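Local coordinates for protein computational Design of Enzyme (PDB 3TP4) that is a computationally designed enzyme, probably built to carry an activated serine in a catalytic triad on a glycosyl hydrolase family 26 barrel scaffold, at residues K57-D62 against H330-P335; E195-T200 against A238-L243; G287-N292 against D337-D342. All coordinates share one frame; numbering follows the deposited sequence.

Interactions 1 and 3 form one neighbourhood, their centres about 10 Å apart, on the same side of the chain's centre. The loop that follows strand 318-321 serves both: its residues 330-335 meet helix 55-60, and the turn at 337-342 meets the loop 287-292. Backbone joins them too, Val289 N lying 2.8 Å from His330 O in a probable hydrogen bond. Interaction 2, where the barrel meets the Ig-like domain, is remote: its centre is about 34 Å from that of interaction 1 and about 35 Å from that of interaction 3. Ser70, His37 and Glu320, on the barrel strands, have the geometry of a charge relay and are probably the designed triad; none belongs to these contacts.

Interaction 1 of 3, residues K57-D62 against H330-P335; sequences KNVTGD and HFVPVP
In this TIM barrel, Val59 at the end of helix 55-60 packs against Val332 to Pro335, in the loop that leads from strand 318-321 to helix 340-348. One valine carries the helix side of the contact. CG1 stands anti to the carbonyl carbon (chi1 -56°), which lays it against the loop backbone, 3.6 Å from Pro333 O and 4.1 Å from Val334 CA, and it also reaches the Pro335 ring at CD, while CG2 meets Val332 CG1 tip to tip at 4.2 Å. A compact branched side chain suits this place, because its two methyls can touch two parts of the loop at once. No hydrogen bond crosses the contact; Pro333 O is buried here and has no partner in the model. Phe343 of helix 340-348 also packs on Val332 and Pro333. The helix ends with Thr60; Gly61 then takes a positive phi of 97°, where a CB would collide with the carbonyl oxygen before it. Thr60 makes an ST turn, OG1 accepting from Asp62 N at 3.1 Å, and Lys57 NZ reaches forward to Gly61 O at 2.9 Å, approaching from 54° above the carbonyl plane.

Interaction 2 of 3, residues E195-T200 against A238-L243; sequences ELYRFT and AFVDVL
The Phe239 ring carries Arg198 CG over one face, a CH-pi contact with the carbon 3.5 Å from the ring centroid and only 4° off the normal. His376, on strand 374-379, meets the same ring in an edge-to-face arrangement. The Tyr197 ring turns its edge to the backbone instead: Phe239 O lies in the ring plane, 3.3 Å from CE1. That oxygen is buried without a hydrogen-bonding partner, and the slightly positive ring edge probably eases its burial. These residues join helix 190-207 of the barrel to the loop running into strand 242-249, beside the Ig-like domain that supplies His376. Arginine suits the place because its methylene chain gives an apolar surface while its charge lies further out. CG stands anti to the carbonyl carbon (chi1 -70°), which brings it over the ring, and the chain then runs extended to NE, which bonds to Pro235 O. The guanidinium is tilted 39° from the Phe239 ring. At its edge NH1 makes a salt bridge with Glu195 OE2, 2.8 Å away and met from above the carboxylate plane. Val240 crosses Tyr197 at about a right angle, CG2 4.0 Å from OH, which bonds weakly to Ala216 O.

Interaction 3 of 3, residues G287-N292 against D337-D342; sequences GGVGTN and DALLED
Val289 and Leu339 make the tight part of this contact, Val289 CG1 meeting Leu339 CD1 at 3.7 Å with the two side chains crossing at about a right angle. Both are buried, and branched aliphatic ends suit a place where methyl meets methyl. The other methyl of Val289, CG2, lies 4.0 Å from Asp337 OD2, where chi1 of -66° sets the carboxylate across the valine. Around the backbone of Val289 the fit is looser and water intervenes. Val289 O accepts from two waters. One lies 3.0 Å from Val289 O and accepts in turn from Leu339 N; the other lies 2.9 Å from Val289 O and also gives a weak bond to Asp337 OD1. No direct hydrogen bond links the two segments. The other carboxylate oxygen, OD2, is engaged more firmly, taking His330 NE2 and Val334 N. An alanine here removes that acceptor, and His330 NE2 and Val334 N would probably be left without their mate, although the imidazole would keep its ND1 bond to Asp326 O. Asp337 also opens a type I turn to Leu340, with Leu340 N bonded to Asp337 O, leading toward helix 340-348. Both segments follow barrel strands, 282-285 and 318-321, so the contact joins two of the loops at the C-terminal ends of the strands of a TIM barrel.

Interaction 1 of 3, residues K57-D62 against H330-P335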
loop_
_atom_site.group_PDB
_atom_site.type_symbol
_atom_site.label_atom_id
_atom_site.label_comp_id
_atom_site.label_asym_id
_atom_site.label_seq_id
_atom_site.Cartn_x
_atom_site.Cartn_y
_atom_site.Cartn_z
ATOM N N LYS A 57 -16.331 -3.702 17.959
ATOM C CA LYS A 57 -17.091 -2.917 18.918
ATOM C C LYS A 57 -17.841 -3.836 19.886
ATOM O O LYS A 57 -17.826 -3.611 21.096
ATOM C CB LYS A 57 -18.048 -1.974 18.170
ATOM C CG LYS A 57 -19.119 -1.298 19.024
ATOM C CD LYS A 57 -18.514 -0.341 20.051
ATOM C CE LYS A 57 -19.606 0.348 20.863
ATOM N NZ LYS A 57 -19.053 1.317 21.860
ATOM N N ASN A 58 -18.480 -4.882 19.368
ATOM C CA ASN A 58 -19.262 -5.770 20.239
ATOM C C ASN A 58 -18.400 -6.552 21.223
ATOM O O ASN A 58 -18.806 -6.778 22.359
ATOM C CB ASN A 58 -20.157 -6.722 19.436
ATOM C CG ASN A 58 -21.218 -5.983 18.628
ATOM O OD1 ASN A 58 -21.507 -4.817 18.886
ATOM N ND2 ASN A 58 -21.791 -6.657 17.641
ATOM N N VAL A 59 -17.213 -6.970 20.795
ATOM C CA VAL A 59 -16.363 -7.767 21.679
ATOM C C VAL A 59 -15.480 -6.936 22.615
ATOM O O VAL A 59 -15.202 -7.366 23.725
ATOM C CB VAL A 59 -15.488 -8.773 20.902
ATOM C CG1 VAL A 59 -16.364 -9.669 20.039
ATOM C CG2 VAL A 59 -14.480 -8.055 20.061
ATOM N N THR A 60 -15.030 -5.762 22.172
ATOM C CA THR A 60 -14.099 -4.965 22.982
ATOM C C THR A 60 -14.711 -3.715 23.606
ATOM O O THR A 60 -14.166 -3.176 24.554
ATOM C CB THR A 60 -12.867 -4.503 22.167
ATOM O OG1 THR A 60 -13.249 -3.433 21.298
ATOM C CG2 THR A 60 -12.303 -5.649 21.350
ATOM N N GLY A 61 -15.819 -3.231 23.057
ATOM C CA GLY A 61 -16.414 -2.008 23.563
ATOM C C GLY A 61 -16.019 -0.777 22.756
ATOM O O GLY A 61 -16.544 0.310 23.001
ATOM N N ASP A 62 -15.104 -0.944 21.796
ATOM C CA ASP A 62 -14.715 0.151 20.892
ATOM C C ASP A 62 -14.480 -0.325 19.451
ATOM O O ASP A 62 -14.182 -1.490 19.207
ATOM C CB ASP A 62 -13.455 0.856 21.406
ATOM C CG ASP A 62 -13.319 2.290 20.886
ATOM O OD1 ASP A 62 -14.138 2.714 20.046
ATOM O OD2 ASP A 62 -12.380 2.993 21.318
ATOM N N HIS A 330 -12.631 -16.190 10.133
ATOM C CA HIS A 330 -12.679 -14.859 10.713
ATOM C C HIS A 330 -11.444 -14.645 11.580
ATOM O O HIS A 330 -10.827 -15.606 12.042
ATOM C CB HIS A 330 -13.991 -14.628 11.482
ATOM C CG HIS A 330 -14.177 -15.521 12.673
ATOM N ND1 HIS A 330 -14.637 -16.818 12.570
ATOM C CD2 HIS A 330 -14.012 -15.284 13.999
ATOM C CE1 HIS A 330 -14.729 -17.347 13.779
ATOM N NE2 HIS A 330 -14.357 -16.439 14.664
ATOM N N PHE A 331 -11.061 -13.389 11.776
ATOM C CA PHE A 331 -9.760 -13.114 12.378
ATOM C C PHE A 331 -9.833 -12.406 13.723
ATOM O O PHE A 331 -8.895 -12.482 14.513
ATOM C CB PHE A 331 -8.868 -12.367 11.384
ATOM C CG PHE A 331 -8.489 -13.206 10.203
ATOM C CD1 PHE A 331 -9.358 -13.342 9.129
ATOM C CD2 PHE A 331 -7.291 -13.903 10.187
ATOM C CE1 PHE A 331 -9.017 -14.135 8.039
ATOM C CE2 PHE A 331 -6.946 -14.702 9.099
ATOM C CZ PHE A 331 -7.805 -14.814 8.027
ATOM N N VAL A 332 -10.949 -11.729 13.974
ATOM C CA VAL A 332 -11.246 -11.213 15.314
ATOM C C VAL A 332 -12.174 -12.197 16.030
ATOM O O VAL A 332 -13.268 -12.469 15.551
ATOM C CB VAL A 332 -11.907 -9.819 15.252
ATOM C CG1 VAL A 332 -12.479 -9.421 16.624
ATOM C CG2 VAL A 332 -10.902 -8.754 14.730
ATOM N N PRO A 333 -11.736 -12.738 17.179
ATOM C CA PRO A 333 -12.564 -13.696 17.929
ATOM C C PRO A 333 -13.922 -13.117 18.307
ATOM O O PRO A 333 -14.040 -11.917 18.548
ATOM C CB PRO A 333 -11.747 -13.957 19.203
ATOM C CG PRO A 333 -10.355 -13.582 18.861
ATOM C CD PRO A 333 -10.445 -12.476 17.840
ATOM N N VAL A 334 -14.936 -13.977 18.359
ATOM C CA VAL A 334 -16.279 -13.584 18.755
ATOM C C VAL A 334 -16.730 -14.570 19.828
ATOM O O VAL A 334 -16.022 -15.543 20.099
ATOM C CB VAL A 334 -17.247 -13.555 17.544
ATOM C CG1 VAL A 334 -16.754 -12.552 16.516
ATOM C CG2 VAL A 334 -17.372 -14.933 16.913
ATOM N N PRO A 335 -17.867 -14.299 20.486
ATOM C CA PRO A 335 -18.245 -15.209 21.571
ATOM C C PRO A 335 -18.293 -16.638 21.044
ATOM O O PRO A 335 -18.780 -16.876 19.941
ATOM C CB PRO A 335 -19.635 -14.716 21.968
ATOM C CG PRO A 335 -19.608 -13.261 21.634
ATOM C CD PRO A 335 -18.814 -13.177 20.354
#

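Interaction 2 of 3, residues E195-T200 against A238-L243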
loop_
_atom_site.group_PDB
_atom_site.type_symbol
_atom_site.label_atom_id
_atom_site.label_comp_id
_atom_site.label_asym_id
_atom_site.label_seq_id
_atom_site.Cartn_x
_atom_site.Cartn_y
_atom_site.Cartn_z
ATOM N N GLU A 195 8.005 -0.122 -11.714
ATOM C CA GLU A 195 7.405 0.787 -12.683
ATOM C C GLU A 195 5.888 0.798 -12.557
ATOM O O GLU A 195 5.262 1.834 -12.767
ATOM C CB GLU A 195 7.841 0.477 -14.122
ATOM C CG GLU A 195 9.332 0.683 -14.346
ATOM C CD GLU A 195 9.816 2.066 -13.899
ATOM O OE1 GLU A 195 9.082 3.065 -14.078
ATOM O OE2 GLU A 195 10.936 2.149 -13.371
ATOM N N LEU A 196 5.296 -0.345 -12.196
ATOM C CA LEU A 196 3.846 -0.408 -11.998
ATOM C C LEU A 196 3.448 0.489 -10.828
ATOM O O LEU A 196 2.504 1.273 -10.925
ATOM C CB LEU A 196 3.378 -1.850 -11.719
ATOM C CG LEU A 196 1.973 -2.021 -11.118
ATOM C CD1 LEU A 196 0.900 -1.482 -12.047
ATOM C CD2 LEU A 196 1.665 -3.492 -10.745
ATOM N N TYR A 197 4.170 0.358 -9.718
ATOM C CA TYR A 197 3.860 1.140 -8.522
ATOM C C TYR A 197 4.042 2.629 -8.837
ATOM O O TYR A 197 3.197 3.459 -8.476
ATOM C CB TYR A 197 4.766 0.719 -7.356
ATOM C CG TYR A 197 4.350 1.272 -6.002
ATOM C CD1 TYR A 197 4.577 2.607 -5.671
ATOM C CD2 TYR A 197 3.757 0.451 -5.046
ATOM C CE1 TYR A 197 4.200 3.119 -4.421
ATOM C CE2 TYR A 197 3.378 0.950 -3.798
ATOM C CZ TYR A 197 3.602 2.284 -3.496
ATOM O OH TYR A 197 3.214 2.779 -2.267
ATOM N N ARG A 198 5.150 2.961 -9.498
ATOM C CA ARG A 198 5.484 4.366 -9.792
ATOM C C ARG A 198 4.440 4.998 -10.709
ATOM O O ARG A 198 3.970 6.108 -10.453
ATOM C CB ARG A 198 6.892 4.487 -10.393
ATOM C CG ARG A 198 8.020 4.197 -9.378
ATOM C CD ARG A 198 9.329 3.855 -10.068
ATOM N NE ARG A 198 10.382 3.513 -9.114
ATOM C CZ ARG A 198 11.551 2.965 -9.455
ATOM N NH1 ARG A 198 11.821 2.684 -10.722
ATOM N NH2 ARG A 198 12.451 2.692 -8.524
ATOM N N PHE A 199 4.080 4.289 -11.778
ATOM C CA PHE A 199 3.000 4.749 -12.650
ATOM C C PHE A 199 1.710 4.941 -11.879
ATOM O O PHE A 199 0.999 5.914 -12.081
ATOM C CB PHE A 199 2.734 3.768 -13.787
ATOM C CG PHE A 199 1.539 4.132 -14.623
ATOM C CD1 PHE A 199 1.614 5.167 -15.547
ATOM C CD2 PHE A 199 0.337 3.449 -14.483
ATOM C CE1 PHE A 199 0.518 5.512 -16.316
ATOM C CE2 PHE A 199 -0.766 3.781 -15.254
ATOM C CZ PHE A 199 -0.679 4.822 -16.164
ATOM N N THR A 200 1.388 3.992 -11.009
ATOM C CA THR A 200 0.162 4.090 -10.230
ATOM C C THR A 200 0.132 5.406 -9.450
ATOM O O THR A 200 -0.895 6.115 -9.416
ATOM C CB THR A 200 0.027 2.903 -9.258
ATOM O OG1 THR A 200 -0.178 1.694 -10.001
ATOM C CG2 THR A 200 -1.144 3.107 -8.300
ATOM N N ALA A 238 10.677 8.526 -3.240
ATOM C CA ALA A 238 9.755 9.515 -3.799
ATOM C C ALA A 238 8.353 8.953 -3.984
ATOM O O ALA A 238 7.449 9.663 -4.417
ATOM C CB ALA A 238 10.283 10.038 -5.139
ATOM N N PHE A 239 8.171 7.676 -3.660
ATOM C CA PHE A 239 6.926 6.986 -4.011
ATOM C C PHE A 239 6.172 6.335 -2.853
ATOM O O PHE A 239 5.006 5.977 -3.004
ATOM C CB PHE A 239 7.205 5.941 -5.098
ATOM C CG PHE A 239 7.703 6.542 -6.376
ATOM C CD1 PHE A 239 6.814 7.084 -7.283
ATOM C CD2 PHE A 239 9.061 6.602 -6.648
ATOM C CE1 PHE A 239 7.261 7.673 -8.461
ATOM C CE2 PHE A 239 9.523 7.180 -7.827
ATOM C CZ PHE A 239 8.612 7.712 -8.738
ATOM N N VAL A 240 6.835 6.182 -1.711
ATOM C CA VAL A 240 6.257 5.481 -0.563
ATOM C C VAL A 240 6.239 6.369 0.689
ATOM O O VAL A 240 7.264 6.962 1.036
ATOM C CB VAL A 240 7.079 4.215 -0.233
ATOM C CG1 VAL A 240 6.524 3.522 1.016
ATOM C CG2 VAL A 240 7.094 3.252 -1.431
ATOM N N ASP A 241 5.085 6.464 1.353
ATOM C CA ASP A 241 4.981 7.167 2.641
ATOM C C ASP A 241 5.078 6.214 3.843
ATOM O O ASP A 241 5.643 6.564 4.884
ATOM C CB ASP A 241 3.644 7.909 2.756
ATOM C CG ASP A 241 3.503 9.056 1.761
ATOM O OD1 ASP A 241 4.394 9.942 1.721
ATOM O OD2 ASP A 241 2.483 9.064 1.029
ATOM N N VAL A 242 4.506 5.021 3.694
ATOM C CA VAL A 242 4.375 4.051 4.798
ATOM C C VAL A 242 4.969 2.701 4.399
ATOM O O VAL A 242 4.567 2.116 3.391
ATOM C CB VAL A 242 2.884 3.809 5.178
ATOM C CG1 VAL A 242 2.749 2.686 6.222
ATOM C CG2 VAL A 242 2.221 5.097 5.689
ATOM N N LEU A 243 5.907 2.207 5.205
ATOM C CA LEU A 243 6.572 0.940 4.945
ATOM C C LEU A 243 5.925 -0.138 5.789
ATOM O O LEU A 243 5.790 0.024 7.011
ATOM C CB LEU A 243 8.053 1.035 5.315
ATOM C CG LEU A 243 8.829 2.178 4.662
ATOM C CD1 LEU A 243 10.186 2.333 5.320
ATOM C CD2 LEU A 243 8.989 1.913 3.192
#

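Interaction 3 of 3, residues G287-N292 against D337-D342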
loop_
_atom_site.group_PDB
_atom_site.type_symbol
_atom_site.label_atom_id
_atom_site.label_comp_id
_atom_site.label_asym_id
_atom_site.label_seq_id
_atom_site.Cartn_x
_atom_site.Cartn_y
_atom_site.Cartn_z
ATOM N N GLY A 287 -5.004 -18.683 8.964
ATOM C CA GLY A 287 -6.250 -19.402 8.802
ATOM C C GLY A 287 -7.366 -18.842 9.662
ATOM O O GLY A 287 -8.491 -19.331 9.610
ATOM N N GLY A 288 -7.064 -17.820 10.458
ATOM C CA GLY A 288 -8.085 -17.204 11.281
ATOM C C GLY A 288 -8.258 -17.929 12.602
ATOM O O GLY A 288 -7.537 -18.876 12.890
ATOM N N VAL A 289 -9.215 -17.477 13.405
ATOM C CA VAL A 289 -9.429 -18.030 14.732
ATOM C C VAL A 289 -10.763 -18.764 14.812
ATOM O O VAL A 289 -11.224 -19.113 15.897
ATOM C CB VAL A 289 -9.403 -16.924 15.807
ATOM C CG1 VAL A 289 -8.056 -16.203 15.782
ATOM C CG2 VAL A 289 -10.542 -15.943 15.579
ATOM N N GLY A 290 -11.384 -18.983 13.659
ATOM C CA GLY A 290 -12.651 -19.686 13.607
ATOM C C GLY A 290 -12.486 -21.165 13.306
ATOM O O GLY A 290 -11.432 -21.745 13.551
ATOM N N THR A 291 -13.542 -21.760 12.755
ATOM C CA THR A 291 -13.635 -23.199 12.505
ATOM C C THR A 291 -12.458 -23.777 11.735
ATOM O O THR A 291 -11.879 -24.789 12.127
ATOM C CB THR A 291 -14.910 -23.514 11.708
ATOM O OG1 THR A 291 -16.055 -23.073 12.449
ATOM C CG2 THR A 291 -15.017 -25.003 11.435
ATOM N N ASN A 292 -12.111 -23.135 10.627
ATOM C CA ASN A 292 -11.039 -23.623 9.777
ATOM C C ASN A 292 -9.687 -23.079 10.215
ATOM O O ASN A 292 -8.680 -23.258 9.528
ATOM C CB ASN A 292 -11.320 -23.255 8.320
ATOM C CG ASN A 292 -12.679 -23.741 7.854
ATOM O OD1 ASN A 292 -13.126 -24.825 8.236
ATOM N ND2 ASN A 292 -13.353 -22.933 7.038
ATOM N N ASP A 337 -15.459 -18.366 20.556
ATOM C CA ASP A 337 -14.087 -18.646 20.153
ATOM C C ASP A 337 -13.184 -18.743 21.358
ATOM O O ASP A 337 -13.311 -17.962 22.302
ATOM C CB ASP A 337 -13.543 -17.553 19.225
ATOM C CG ASP A 337 -14.259 -17.508 17.894
ATOM O OD1 ASP A 337 -14.927 -18.503 17.540
ATOM O OD2 ASP A 337 -14.140 -16.476 17.201
ATOM N N ALA A 338 -12.247 -19.683 21.314
ATOM C CA ALA A 338 -11.342 -19.881 22.435
ATOM C C ALA A 338 -10.446 -18.655 22.684
ATOM O O ALA A 338 -10.050 -18.386 23.826
ATOM C CB ALA A 338 -10.496 -21.132 22.215
ATOM N N LEU A 339 -10.126 -17.915 21.623
ATOM C CA LEU A 339 -9.204 -16.783 21.752
ATOM C C LEU A 339 -9.902 -15.463 22.119
ATOM O O LEU A 339 -9.256 -14.403 22.177
ATOM C CB LEU A 339 -8.361 -16.605 20.474
ATOM C CG LEU A 339 -7.078 -17.434 20.326
ATOM C CD1 LEU A 339 -6.504 -17.303 18.907
ATOM C CD2 LEU A 339 -6.037 -17.038 21.367
ATOM N N LEU A 340 -11.206 -15.521 22.374
ATOM C CA LEU A 340 -11.958 -14.305 22.677
ATOM C C LEU A 340 -11.389 -13.544 23.878
ATOM O O LEU A 340 -11.111 -12.352 23.791
ATOM C CB LEU A 340 -13.433 -14.611 22.917
ATOM C CG LEU A 340 -14.206 -13.385 23.410
ATOM C CD1 LEU A 340 -14.444 -12.415 22.276
ATOM C CD2 LEU A 340 -15.513 -13.774 24.066
ATOM N N GLU A 341 -11.196 -14.235 24.993
ATOM C CA GLU A 341 -10.678 -13.581 26.194
ATOM C C GLU A 341 -9.310 -12.942 25.951
ATOM O O GLU A 341 -9.048 -11.823 26.398
ATOM C CB GLU A 341 -10.619 -14.566 27.375
ATOM C CG GLU A 341 -9.982 -13.981 28.616
ATOM C CD GLU A 341 -10.152 -14.864 29.843
ATOM O OE1 GLU A 341 -10.220 -16.107 29.686
ATOM O OE2 GLU A 341 -10.227 -14.309 30.966
ATOM N N ASP A 342 -8.437 -13.636 25.228
ATOM C CA ASP A 342 -7.113 -13.099 24.992
ATOM C C ASP A 342 -7.185 -11.847 24.123
ATOM O O ASP A 342 -6.454 -10.885 24.353
ATOM C CB ASP A 342 -6.188 -14.132 24.345
ATOM C CG ASP A 342 -4.737 -13.661 24.291
ATOM O OD1 ASP A 342 -4.056 -13.690 25.336
ATOM O OD2 ASP A 342 -4.268 -13.279 23.202
HETATM O O HOH W 1 -10.397 -18.840 18.743
HETATM O O HOH W 2 -12.840 -21.267 17.066
#